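Local coordinates for protein cruciform cutting endonuclease 1, mitochondrial (Schizosaccharomyces pombe, PDB 1KCF) that resolves Holliday junctions as a mitochondrial, homodimeric endonuclease of the RuvC resolvase family, cutting four-way DNA junctions at the point of strand exchange, at residues Q10-C13 and K14-L18; K188-R191 and V192-V195. All coordinates share one frame; numbering follows the deposited sequence.

Interaction 1: Q10-C13 and K14-L18; sequences QHIC and KLTGL
Leu-15 lies over one face of the His-11 imidazole, one helical turn along: its CG stands 4.0 Å from the ring centroid and 20° off the ring normal, the geometry of a CH-pi contact, while the CD1 branch reaches the ring's NE2 at 3.4 Å. The His-11 ring, with CG anti to the backbone N (chi1 179°), leans toward the C-terminal end of the helix, where Leu-15 meets its face. Beneath them, Leu-15 N bonds His-11 O at 3.0 Å, and Lys-14 N bonds Gln-10 O in the same helical pattern. A different pattern then ends the helix. Thr-16 OG1 turns back to donate to Ile-12 O at 2.8 Å, whereas Cys-13 O accepts Leu-18 N at 2.7 Å with an N-H...O angle of 157°. This six-to-one bond, the positive phi of Gly-17 and the apolar approach of Cys-13 CB to Leu-18 CB (4.1 Å) resemble a Schellman ending, though without its five-to-two bond. The turn closes the first helix of the SAP region: Cys-13 rests on Leu-27 and Leu-18 on Ile-31 of helix 26-33, while Ile-12, Leu-15 and Thr-16 pack on helix 224-253.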
ATOM      1  N   GLN A  10     -12.708  -1.075 -31.619  1.00 58.36           N
ATOM      2  CA  GLN A  10     -12.146  -1.969 -30.616  1.00 59.28           C
ATOM      3  C   GLN A  10     -10.681  -2.224 -30.957  1.00 58.94           C
ATOM      4  O   GLN A  10      -9.837  -2.365 -30.069  1.00 58.76           O
ATOM      5  CB  GLN A  10     -12.910  -3.298 -30.600  1.00 60.72           C
ATOM      6  CG  GLN A  10     -14.420  -3.149 -30.492  1.00 62.47           C
ATOM      7  CD  GLN A  10     -15.146  -4.483 -30.466  1.00 64.40           C
ATOM      8  OE1 GLN A  10     -14.852  -5.380 -31.260  1.00 64.90           O
ATOM      9  NE2 GLN A  10     -16.110  -4.616 -29.561  1.00 64.40           N
ATOM     10  N   HIS A  11     -10.385  -2.285 -32.252  1.00 57.80           N
ATOM     11  CA  HIS A  11      -9.023  -2.520 -32.711  1.00 56.53           C
ATOM     12  C   HIS A  11      -8.149  -1.336 -32.314  1.00 55.32           C
ATOM     13  O   HIS A  11      -7.032  -1.511 -31.826  1.00 54.29           O
ATOM     14  CB  HIS A  11      -8.999  -2.702 -34.230  1.00 57.44           C
ATOM     15  CG  HIS A  11      -7.629  -2.932 -34.787  1.00 59.36           C
ATOM     16  ND1 HIS A  11      -6.868  -4.035 -34.463  1.00 59.72           N
ATOM     17  CD2 HIS A  11      -6.872  -2.189 -35.631  1.00 60.03           C
ATOM     18  CE1 HIS A  11      -5.703  -3.962 -35.081  1.00 60.46           C
ATOM     19  NE2 HIS A  11      -5.680  -2.852 -35.797  1.00 61.33           N
ATOM     20  N   ILE A  12      -8.671  -0.132 -32.526  1.00 53.98           N
ATOM     21  CA  ILE A  12      -7.960   1.091 -32.179  1.00 53.51           C
ATOM     22  C   ILE A  12      -7.679   1.122 -30.674  1.00 53.79           C
ATOM     23  O   ILE A  12      -6.597   1.529 -30.240  1.00 52.49           O
ATOM     24  CB  ILE A  12      -8.784   2.344 -32.576  1.00 52.94           C
ATOM     25  CG1 ILE A  12      -8.890   2.426 -34.104  1.00 54.12           C
ATOM     26  CG2 ILE A  12      -8.143   3.607 -32.013  1.00 50.55           C
ATOM     27  CD1 ILE A  12      -9.648   3.636 -34.609  1.00 53.18           C
ATOM     28  N   CYS A  13      -8.655   0.689 -29.881  1.00 52.62           N
ATOM     29  CA  CYS A  13      -8.493   0.665 -28.432  1.00 53.65           C
ATOM     30  C   CYS A  13      -7.350  -0.257 -28.038  1.00 53.00           C
ATOM     31  O   CYS A  13      -6.569   0.058 -27.140  1.00 54.36           O
ATOM     32  CB  CYS A  13      -9.791   0.219 -27.755  1.00 52.38           C
ATOM     33  SG  CYS A  13     -11.065   1.512 -27.723  1.00 57.06           S
ATOM     34  N   LYS A  14      -7.245  -1.392 -28.721  1.00 52.11           N
ATOM     35  CA  LYS A  14      -6.183  -2.344 -28.440  1.00 52.55           C
ATOM     36  C   LYS A  14      -4.826  -1.784 -28.858  1.00 51.72           C
ATOM     37  O   LYS A  14      -3.810  -2.081 -28.235  1.00 52.58           O
ATOM     38  CB  LYS A  14      -6.438  -3.663 -29.173  1.00 53.20           C
ATOM     39  CG  LYS A  14      -5.288  -4.651 -29.067  1.00 56.27           C
ATOM     40  CD  LYS A  14      -5.589  -5.963 -29.782  1.00 58.62           C
ATOM     41  CE  LYS A  14      -6.718  -6.720 -29.103  1.00 58.88           C
ATOM     42  NZ  LYS A  14      -6.995  -8.016 -29.775  1.00 61.52           N
ATOM     43  N   LEU A  15      -4.817  -0.973 -29.912  1.00 50.18           N
ATOM     44  CA  LEU A  15      -3.580  -0.384 -30.406  1.00 48.58           C
ATOM     45  C   LEU A  15      -3.136   0.802 -29.562  1.00 48.19           C
ATOM     46  O   LEU A  15      -2.010   1.274 -29.697  1.00 48.00           O
ATOM     47  CB  LEU A  15      -3.742   0.073 -31.858  1.00 48.13           C
ATOM     48  CG  LEU A  15      -3.982  -0.955 -32.967  1.00 49.83           C
ATOM     49  CD1 LEU A  15      -4.098  -0.218 -34.290  1.00 48.25           C
ATOM     50  CD2 LEU A  15      -2.843  -1.964 -33.027  1.00 50.69           C
ATOM     51  N   THR A  16      -4.020   1.286 -28.694  1.00 48.76           N
ATOM     52  CA  THR A  16      -3.705   2.425 -27.843  1.00 47.77           C
ATOM     53  C   THR A  16      -3.768   2.079 -26.359  1.00 49.78           C
ATOM     54  O   THR A  16      -3.736   2.964 -25.505  1.00 49.92           O
ATOM     55  CB  THR A  16      -4.663   3.597 -28.118  1.00 47.61           C
ATOM     56  OG1 THR A  16      -6.014   3.150 -27.980  1.00 44.89           O
ATOM     57  CG2 THR A  16      -4.454   4.141 -29.530  1.00 47.59           C
ATOM     58  N   GLY A  17      -3.863   0.788 -26.058  1.00 51.52           N
ATOM     59  CA  GLY A  17      -3.916   0.347 -24.676  1.00 52.80           C
ATOM     60  C   GLY A  17      -5.141   0.820 -23.916  1.00 54.05           C
ATOM     61  O   GLY A  17      -5.095   0.989 -22.699  1.00 53.16           O
ATOM     62  N   LEU A  18      -6.241   1.032 -24.629  1.00 56.04           N
ATOM     63  CA  LEU A  18      -7.473   1.487 -23.997  1.00 56.29           C
ATOM     64  C   LEU A  18      -8.452   0.333 -23.855  1.00 57.78           C
ATOM     65  O   LEU A  18      -8.277  -0.721 -24.469  1.00 56.13           O
ATOM     66  CB  LEU A  18      -8.117   2.601 -24.826  1.00 55.86           C
ATOM     67  CG  LEU A  18      -7.346   3.912 -24.984  1.00 57.05           C
ATOM     68  CD1 LEU A  18      -8.098   4.827 -25.949  1.00 54.18           C
ATOM     69  CD2 LEU A  18      -7.176   4.586 -23.621  1.00 56.69           C
TER

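Interaction 2: K188-R191 and V192-V195; sequences KKSR and VQMV. With SO4 (sulfate ion), chain C.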
ATOM      1  N   LYS A 188       2.120 -17.158 -29.157  1.00 64.55           N
ATOM      2  CA  LYS A 188       3.128 -17.872 -29.929  1.00 64.07           C
ATOM      3  C   LYS A 188       4.525 -17.335 -29.618  1.00 61.63           C
ATOM      4  O   LYS A 188       5.384 -18.067 -29.129  1.00 61.86           O
ATOM      5  CB  LYS A 188       2.831 -17.739 -31.425  1.00 66.32           C
ATOM      6  CG  LYS A 188       3.696 -18.616 -32.317  1.00 69.20           C
ATOM      7  CD  LYS A 188       3.237 -18.535 -33.767  1.00 72.57           C
ATOM      8  CE  LYS A 188       4.089 -19.406 -34.678  1.00 72.91           C
ATOM      9  NZ  LYS A 188       3.695 -19.246 -36.106  1.00 74.90           N
ATOM     10  N   LYS A 189       4.752 -16.056 -29.906  1.00 58.30           N
ATOM     11  CA  LYS A 189       6.048 -15.438 -29.637  1.00 54.33           C
ATOM     12  C   LYS A 189       6.231 -15.120 -28.152  1.00 51.01           C
ATOM     13  O   LYS A 189       5.368 -14.505 -27.527  1.00 48.72           O
ATOM     14  CB  LYS A 189       6.203 -14.148 -30.443  1.00 55.05           C
ATOM     15  CG  LYS A 189       6.613 -14.353 -31.887  1.00 56.49           C
ATOM     16  CD  LYS A 189       6.635 -13.030 -32.637  1.00 57.52           C
ATOM     17  CE  LYS A 189       7.126 -13.218 -34.061  1.00 58.69           C
ATOM     18  NZ  LYS A 189       6.988 -11.976 -34.870  1.00 61.29           N
ATOM     19  N   SER A 190       7.357 -15.547 -27.594  1.00 48.93           N
ATOM     20  CA  SER A 190       7.658 -15.287 -26.193  1.00 47.63           C
ATOM     21  C   SER A 190       8.042 -13.812 -26.050  1.00 44.94           C
ATOM     22  O   SER A 190       8.397 -13.163 -27.031  1.00 45.65           O
ATOM     23  CB  SER A 190       8.818 -16.170 -25.725  1.00 47.28           C
ATOM     24  OG  SER A 190      10.042 -15.750 -26.299  1.00 49.81           O
ATOM     25  N   ARG A 191       7.960 -13.291 -24.831  1.00 43.51           N
ATOM     26  CA  ARG A 191       8.306 -11.896 -24.562  1.00 42.62           C
ATOM     27  C   ARG A 191       9.747 -11.600 -24.982  1.00 41.78           C
ATOM     28  O   ARG A 191      10.022 -10.567 -25.585  1.00 38.54           O
ATOM     29  CB  ARG A 191       8.104 -11.588 -23.079  1.00 41.95           C
ATOM     30  CG  ARG A 191       6.643 -11.635 -22.643  1.00 44.26           C
ATOM     31  CD  ARG A 191       6.508 -11.663 -21.126  1.00 46.86           C
ATOM     32  NE  ARG A 191       7.115 -12.864 -20.559  1.00 50.37           N
ATOM     33  CZ  ARG A 191       7.365 -13.042 -19.267  1.00 51.91           C
ATOM     34  NH1 ARG A 191       7.060 -12.093 -18.392  1.00 53.77           N
ATOM     35  NH2 ARG A 191       7.925 -14.168 -18.846  1.00 52.35           N
ATOM     36  N   VAL A 192      10.658 -12.519 -24.670  1.00 43.81           N
ATOM     37  CA  VAL A 192      12.067 -12.365 -25.032  1.00 43.54           C
ATOM     38  C   VAL A 192      12.234 -12.263 -26.547  1.00 44.01           C
ATOM     39  O   VAL A 192      13.006 -11.445 -27.044  1.00 45.61           O
ATOM     40  CB  VAL A 192      12.899 -13.556 -24.504  1.00 43.55           C
ATOM     41  CG1 VAL A 192      14.258 -13.604 -25.188  1.00 42.74           C
ATOM     42  CG2 VAL A 192      13.077 -13.428 -22.999  1.00 43.65           C
ATOM     43  N   GLN A 193      11.504 -13.096 -27.281  1.00 46.18           N
ATOM     44  CA  GLN A 193      11.572 -13.087 -28.737  1.00 46.42           C
ATOM     45  C   GLN A 193      10.981 -11.807 -29.316  1.00 45.27           C
ATOM     46  O   GLN A 193      11.477 -11.285 -30.315  1.00 45.74           O
ATOM     47  CB  GLN A 193      10.836 -14.297 -29.316  1.00 48.21           C
ATOM     48  CG  GLN A 193      11.758 -15.386 -29.846  1.00 55.43           C
ATOM     49  CD  GLN A 193      12.740 -14.866 -30.889  1.00 60.17           C
ATOM     50  OE1 GLN A 193      12.341 -14.370 -31.947  1.00 60.83           O
ATOM     51  NE2 GLN A 193      14.032 -14.974 -30.591  1.00 62.37           N
ATOM     52  N   MET A 194       9.916 -11.306 -28.699  1.00 43.28           N
ATOM     53  CA  MET A 194       9.297 -10.079 -29.182  1.00 43.16           C
ATOM     54  C   MET A 194      10.270  -8.915 -29.059  1.00 41.56           C
ATOM     55  O   MET A 194      10.409  -8.124 -29.986  1.00 40.76           O
ATOM     56  CB  MET A 194       8.016  -9.766 -28.403  1.00 43.35           C
ATOM     57  CG  MET A 194       6.902 -10.772 -28.618  1.00 47.45           C
ATOM     58  SD  MET A 194       5.286 -10.184 -28.039  1.00 53.12           S
ATOM     59  CE  MET A 194       5.314 -10.706 -26.348  1.00 50.63           C
ATOM     60  N   VAL A 195      10.950  -8.817 -27.919  1.00 41.28           N
ATOM     61  CA  VAL A 195      11.905  -7.743 -27.692  1.00 42.13           C
ATOM     62  C   VAL A 195      13.109  -7.887 -28.605  1.00 45.67           C
ATOM     63  O   VAL A 195      13.609  -6.902 -29.146  1.00 46.31           O
ATOM     64  CB  VAL A 195      12.390  -7.717 -26.231  1.00 40.70           C
ATOM     65  CG1 VAL A 195      13.495  -6.672 -26.063  1.00 37.17           C
ATOM     66  CG2 VAL A 195      11.219  -7.397 -25.312  1.00 40.01           C
TER
HETATM   67  S   SO4 C 400       6.661 -16.082 -22.396  1.00 71.09           S
HETATM   68  O1  SO4 C 400       7.424 -14.842 -22.627  1.00 72.32           O
HETATM   69  O2  SO4 C 400       5.415 -16.030 -23.185  1.00 72.61           O
HETATM   70  O3  SO4 C 400       7.473 -17.240 -22.813  1.00 71.37           O
HETATM   71  O4  SO4 C 400       6.333 -16.205 -20.963  1.00 71.28           O
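Ser-190 OG accepts the N-H of Gln-193 at 3.2 Å with an N-H...O angle of 157°, the capping bond that identifies Ser-190 as the N-cap of helix 191-200. Ser-190 O opens the backbone bonding of the helix by accepting Met-194 N at 2.9 Å, and Arg-191 O takes Val-195 N at 3.1 Å. A sulfate, probably from the crystallisation liquor, is held by Arg-191: its O1 is gripped twice, through the backbone N at 2.7 Å and NE at 2.9 Å, and lies in the guanidinium plane at its edge. The bend at chi3 (-63°) folds the chain back so that NE converges with the backbone N on O1; the bond from NH2 to O4 is weak. In this RNase H-like nuclease domain, NH1 of Arg-191 also forms a salt bridge with Asp-230, a magnesium ligand. A leucine in its place would probably leave Asp-230 without this salt-bridge mate and the sulfate with the backbone N-H alone from this residue. The apolar contacts centre on Met-194, whose CG meets Lys-189 CB at 3.9 Å and whose CE lies 4.0 Å from Arg-191 CG; the same side chain also touches Trp-175 and Leu-179 of helix 168-179.

Overall arrangement
Interactions 1 and 2 treat opposite ends of two different helices: 10-18 finishes helix 6-15, whereas 188-195 starts helix 191-200. Their centres lie about 20 Å apart and their nearest atoms about 12 Å. Both pack against helices 168-179 and 224-253, the elements they share, and both are partly buried: Ile-12, Cys-13 and Thr-16 inside with His-11 exposed, against Met-194 and Val-195 inside with Ser-190 and Gln-193 exposed. Interaction 1, away from the magnesium ligands, satisfies carbonyls at a C-terminus and uses apolar and ring contacts. Interaction 2 has N-H groups to satisfy and lies against Asp-230, with Asp-46 farther off; there a helix start and an arginine together hold an anion.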